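PDB 6ZYL: uncharacterized protein from Streptomyces malaysiense, which catalyses the beta-hydroxylation of thioholgamide as a non-heme monooxygenase, probably with iron and 2-oxoglutarate as in its phytanoyl-CoA dioxygenase relatives. Local coordinates for residues A49-A52 and L53-Q57; F271-A274 and A275-F279. One frame throughout, in Å; residues are numbered along the deposited sequence.

In the fold
Following the chain from its N terminus, contact 1 comes first, near the start of helix 46-66, and is complete at Gln57, long before contact 2 opens at Phe271, two residues before helix 273-295. The two therefore stand in series, neither nested nor crossed, and each closes no more than single helical turns. The whole of the main sheet, from strand 37-41 before contact 1 to strand 262-263 before contact 2, is accounted for by the time the last helix starts. Their centres lie about 21 Å apart and they do not touch, yet helix 46-66 links them: Phe271 of contact 2 packs on Tyr59, Ala62 and Val63, further along the helix that carries contact 1.

Contact 1. Residues A49-A52 and L53-Q57; sequences AEQA and LAECQ
Gln51 and Glu55 reach each other through unlike torsions: Gln51 carries CG opposite its backbone N (chi1 -179°) and bends at chi2, whereas Glu55 sets CG opposite its carbonyl carbon and runs on extended. The bend turns the amide along the helix toward the next turn, and Gln51 NE2 gives a hydrogen bond of 2.9 Å to Glu55 OE2. The bond is nearly straight, with an N-H...O angle of 165°. It leaves close to the amide plane of Gln51 and reaches OE2 on its anti side; the amide and carboxylate planes stand 71° apart, so the two flat groups are steeply turned against each other. Nearer the backbone, Glu55 CG lies 3.3 Å from Gln51 O, the same carbonyl that takes the backbone bond from Glu55 N at 2.9 Å. The other carboxylate oxygen, OE1, forms a salt bridge with Arg88 of helix 84-90, so each carboxylate oxygen has a partner, and rotation of the group is probably restricted. Ala52 and Cys56 lie on the buried side, where Ala52 rests on Arg88 and Ile89 and Cys56 on Trp85, while Leu53 packs on Phe230 of the main sheet. Successive i to i+4 backbone bonds, from Leu53 N to Ala49 O through Cys56 N to Ala52 O, complete a regular alpha-helical segment with an i to i+4 glutamine-glutamate side-chain hydrogen bond.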
loop_
_atom_site.group_PDB
_atom_site.type_symbol
_atom_site.label_atom_id
_atom_site.label_comp_id
_atom_site.label_asym_id
_atom_site.label_seq_id
_atom_site.Cartn_x
_atom_site.Cartn_y
_atom_site.Cartn_z
ATOM N N ALA A 49 2.406 16.996 -1.457
ATOM C CA ALA A 49 3.302 15.909 -1.079
ATOM C C ALA A 49 4.221 16.328 0.062
ATOM O O ALA A 49 4.416 15.571 1.019
ATOM C CB ALA A 49 4.123 15.457 -2.285
ATOM N N GLU A 50 4.795 17.533 -0.024
ATOM C CA GLU A 50 5.677 18.004 1.038
ATOM C C GLU A 50 4.908 18.219 2.335
ATOM O O GLU A 50 5.401 17.882 3.418
ATOM C CB GLU A 50 6.378 19.294 0.607
ATOM C CG GLU A 50 7.305 19.868 1.671
ATOM C CD GLU A 50 8.094 21.077 1.193
ATOM O OE1 GLU A 50 8.161 21.312 -0.032
ATOM O OE2 GLU A 50 8.649 21.796 2.051
ATOM N N GLN A 51 3.701 18.783 2.250
ATOM C CA GLN A 51 2.894 18.983 3.450
ATOM C C GLN A 51 2.509 17.643 4.068
ATOM O O GLN A 51 2.619 17.451 5.285
ATOM C CB GLN A 51 1.649 19.805 3.112
ATOM C CG GLN A 51 0.746 20.103 4.299
ATOM C CD GLN A 51 1.483 20.753 5.457
ATOM O OE1 GLN A 51 2.472 21.461 5.266
ATOM N NE2 GLN A 51 0.997 20.515 6.669
ATOM N N ALA A 52 2.064 16.698 3.238
ATOM C CA ALA A 52 1.750 15.365 3.739
ATOM C C ALA A 52 2.970 14.720 4.385
ATOM O O ALA A 52 2.860 14.076 5.435
ATOM C CB ALA A 52 1.219 14.491 2.603
ATOM N N LEU A 53 4.144 14.880 3.772
ATOM C CA LEU A 53 5.356 14.315 4.356
ATOM C C LEU A 53 5.635 14.918 5.725
ATOM O O LEU A 53 6.023 14.207 6.659
ATOM C CB LEU A 53 6.543 14.538 3.418
ATOM C CG LEU A 53 7.899 14.038 3.920
ATOM C CD1 LEU A 53 7.865 12.539 4.169
ATOM C CD2 LEU A 53 9.001 14.394 2.929
ATOM N N ALA A 54 5.447 16.233 5.864
ATOM C CA ALA A 54 5.644 16.873 7.161
ATOM C C ALA A 54 4.669 16.324 8.196
ATOM O O ALA A 54 5.051 16.053 9.340
ATOM C CB ALA A 54 5.489 18.388 7.030
ATOM N N GLU A 55 3.403 16.155 7.811
ATOM C CA GLU A 55 2.416 15.604 8.733
ATOM C C GLU A 55 2.723 14.147 9.059
ATOM O O GLU A 55 2.517 13.703 10.195
ATOM C CB GLU A 55 1.017 15.745 8.134
ATOM C CG GLU A 55 0.608 17.190 7.906
ATOM C CD GLU A 55 -0.711 17.326 7.170
ATOM O OE1 GLU A 55 -1.399 16.303 6.975
ATOM O OE2 GLU A 55 -1.059 18.464 6.788
ATOM N N CYS A 56 3.256 13.410 8.116
ATOM C CA CYS A 56 3.625 12.047 8.361
ATOM C C CYS A 56 4.747 11.954 9.375
ATOM O O CYS A 56 4.721 11.162 10.232
ATOM C CB CYS A 56 4.003 11.367 7.067
ATOM S SG CYS A 56 4.789 9.810 7.186
ATOM N N GLN A 57 5.725 12.808 9.230
ATOM C CA GLN A 57 6.856 12.865 10.132
ATOM C C GLN A 57 6.429 13.292 11.548
ATOM O O GLN A 57 6.890 12.779 12.497
ATOM C CB GLN A 57 7.999 13.670 9.548
ATOM C CG GLN A 57 8.672 12.958 8.407
ATOM C CD GLN A 57 9.770 13.742 7.754
ATOM O OE1 GLN A 57 9.668 14.915 7.575
ATOM N NE2 GLN A 57 10.839 13.077 7.417
#

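Contact 2. Residues F271-A274 and A275-F279; sequences FDQA and ALNDF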
loop_
_atom_site.group_PDB
_atom_site.type_symbol
_atom_site.label_atom_id
_atom_site.label_comp_id
_atom_site.label_asym_id
_atom_site.label_seq_id
_atom_site.Cartn_x
_atom_site.Cartn_y
_atom_site.Cartn_z
ATOM N N PHE A 271 -5.713 10.693 16.424
ATOM C CA PHE A 271 -5.655 9.926 17.666
ATOM C C PHE A 271 -6.895 10.117 18.538
ATOM O O PHE A 271 -6.829 9.940 19.760
ATOM C CB PHE A 271 -4.396 10.277 18.469
ATOM C CG PHE A 271 -3.131 10.257 17.658
ATOM C CD1 PHE A 271 -2.742 9.109 16.990
ATOM C CD2 PHE A 271 -2.331 11.385 17.564
ATOM C CE1 PHE A 271 -1.580 9.085 16.242
ATOM C CE2 PHE A 271 -1.167 11.367 16.818
ATOM C CZ PHE A 271 -0.792 10.215 16.156
ATOM N N ASP A 272 -8.026 10.477 17.939
ATOM C CA ASP A 272 -9.278 10.535 18.682
ATOM C C ASP A 272 -9.554 9.183 19.329
ATOM O O ASP A 272 -9.358 8.131 18.713
ATOM C CB ASP A 272 -10.420 10.935 17.751
ATOM C CG ASP A 272 -11.780 10.673 18.352
ATOM O OD1 ASP A 272 -12.140 11.354 19.336
ATOM O OD2 ASP A 272 -12.490 9.788 17.837
ATOM N N GLN A 273 -10.007 9.212 20.587
ATOM C CA GLN A 273 -10.096 7.978 21.365
ATOM C C GLN A 273 -10.980 6.944 20.678
ATOM O O GLN A 273 -10.677 5.745 20.702
ATOM C CB GLN A 273 -10.618 8.276 22.770
ATOM C CG GLN A 273 -10.553 7.084 23.719
ATOM C CD GLN A 273 -9.139 6.568 23.925
ATOM O OE1 GLN A 273 -8.243 7.315 24.319
ATOM N NE2 GLN A 273 -8.933 5.283 23.657
ATOM N N ALA A 274 -12.082 7.381 20.067
ATOM C CA ALA A 274 -12.917 6.446 19.321
ATOM C C ALA A 274 -12.139 5.828 18.165
ATOM O O ALA A 274 -12.312 4.644 17.850
ATOM C CB ALA A 274 -14.172 7.152 18.807
ATOM N N ALA A 275 -11.273 6.615 17.524
ATOM C CA ALA A 275 -10.459 6.088 16.435
ATOM C C ALA A 275 -9.412 5.114 16.958
ATOM O O ALA A 275 -9.141 4.085 16.327
ATOM C CB ALA A 275 -9.791 7.233 15.674
ATOM N N LEU A 276 -8.811 5.421 18.109
ATOM C CA LEU A 276 -7.834 4.510 18.692
ATOM C C LEU A 276 -8.467 3.162 19.011
ATOM O O LEU A 276 -7.875 2.110 18.745
ATOM C CB LEU A 276 -7.232 5.120 19.956
ATOM C CG LEU A 276 -6.264 6.290 19.792
ATOM C CD1 LEU A 276 -5.823 6.785 21.169
ATOM C CD2 LEU A 276 -5.065 5.897 18.955
ATOM N N ASN A 277 -9.672 3.174 19.590
ATOM C CA ASN A 277 -10.333 1.922 19.942
ATOM C C ASN A 277 -10.652 1.101 18.701
ATOM O O ASN A 277 -10.425 -0.114 18.674
ATOM C CB ASN A 277 -11.604 2.207 20.741
ATOM C CG ASN A 277 -11.315 2.838 22.090
ATOM O OD1 ASN A 277 -10.199 2.751 22.604
ATOM N ND2 ASN A 277 -12.321 3.481 22.670
ATOM N N ASP A 278 -11.185 1.747 17.660
ATOM C CA ASP A 278 -11.429 1.043 16.407
ATOM C C ASP A 278 -10.127 0.583 15.766
ATOM O O ASP A 278 -10.091 -0.471 15.120
ATOM C CB ASP A 278 -12.200 1.939 15.438
ATOM C CG ASP A 278 -13.619 2.212 15.896
ATOM O OD1 ASP A 278 -14.151 1.425 16.706
ATOM O OD2 ASP A 278 -14.202 3.219 15.444
ATOM N N PHE A 279 -9.055 1.364 15.929
ATOM C CA PHE A 279 -7.747 0.984 15.404
ATOM C C PHE A 279 -7.252 -0.300 16.058
ATOM O O PHE A 279 -6.888 -1.262 15.370
ATOM C CB PHE A 279 -6.769 2.144 15.624
ATOM C CG PHE A 279 -5.348 1.834 15.256
ATOM C CD1 PHE A 279 -4.895 2.028 13.962
ATOM C CD2 PHE A 279 -4.459 1.372 16.211
ATOM C CE1 PHE A 279 -3.583 1.752 13.625
ATOM C CE2 PHE A 279 -3.148 1.092 15.880
ATOM C CZ PHE A 279 -2.708 1.285 14.587
#
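Gln273 and Asn277, one turn apart on the exposed side, are joined by a hydrogen bond from Gln273 NE2 to Asn277 OD1 at 3.0 Å. The acceptor lies almost within the amide plane of Gln273, but the donor stands 42° above the carbonyl plane of Asn277, so the lone pairs are poorly used. A bend at chi2 (60°) brings the amide of Gln273 over to its partner, and the two amide planes end 46° apart. The backbone repeats the link, Asn277 N binding Gln273 O at 3.0 Å.

Leu276 lies next to this pair, with CD1 3.6 Å from Phe271 O. Its other methyl, CD2, is a looser neighbour, 4.4 Å from Phe271 CD1, and meets the ring at its edge, near the ring plane. Leu276 and Phe271 both also pack on Leu70 of helix 68-72, and an alanine in place of the leucine would probably leave a gap beside the ring edge and on Leu70, where the isobutyl group now packs.

The turn that carries these groups is the first of helix 273-295, and Asp272 is its N-cap. Asp272 OD2 accepts a long, weak capping bond of 3.4 Å from Ala275 N, while Asp272 O takes the stronger bond from Leu276 N at 2.8 Å and begins the i to i+4 series.

Further out, Asp278 N binds Ala274 O at 3.1 Å, and the carboxylate of Asp278 turns to a salt bridge between OD2 and Arg265. Ala275 packs against Pro267, in the chain leading up to the cap. The backbone of Phe271 hydrogen-bonds with that of Val82, and its ring rests on Tyr59, Ala62 and Val63 of helix 46-66.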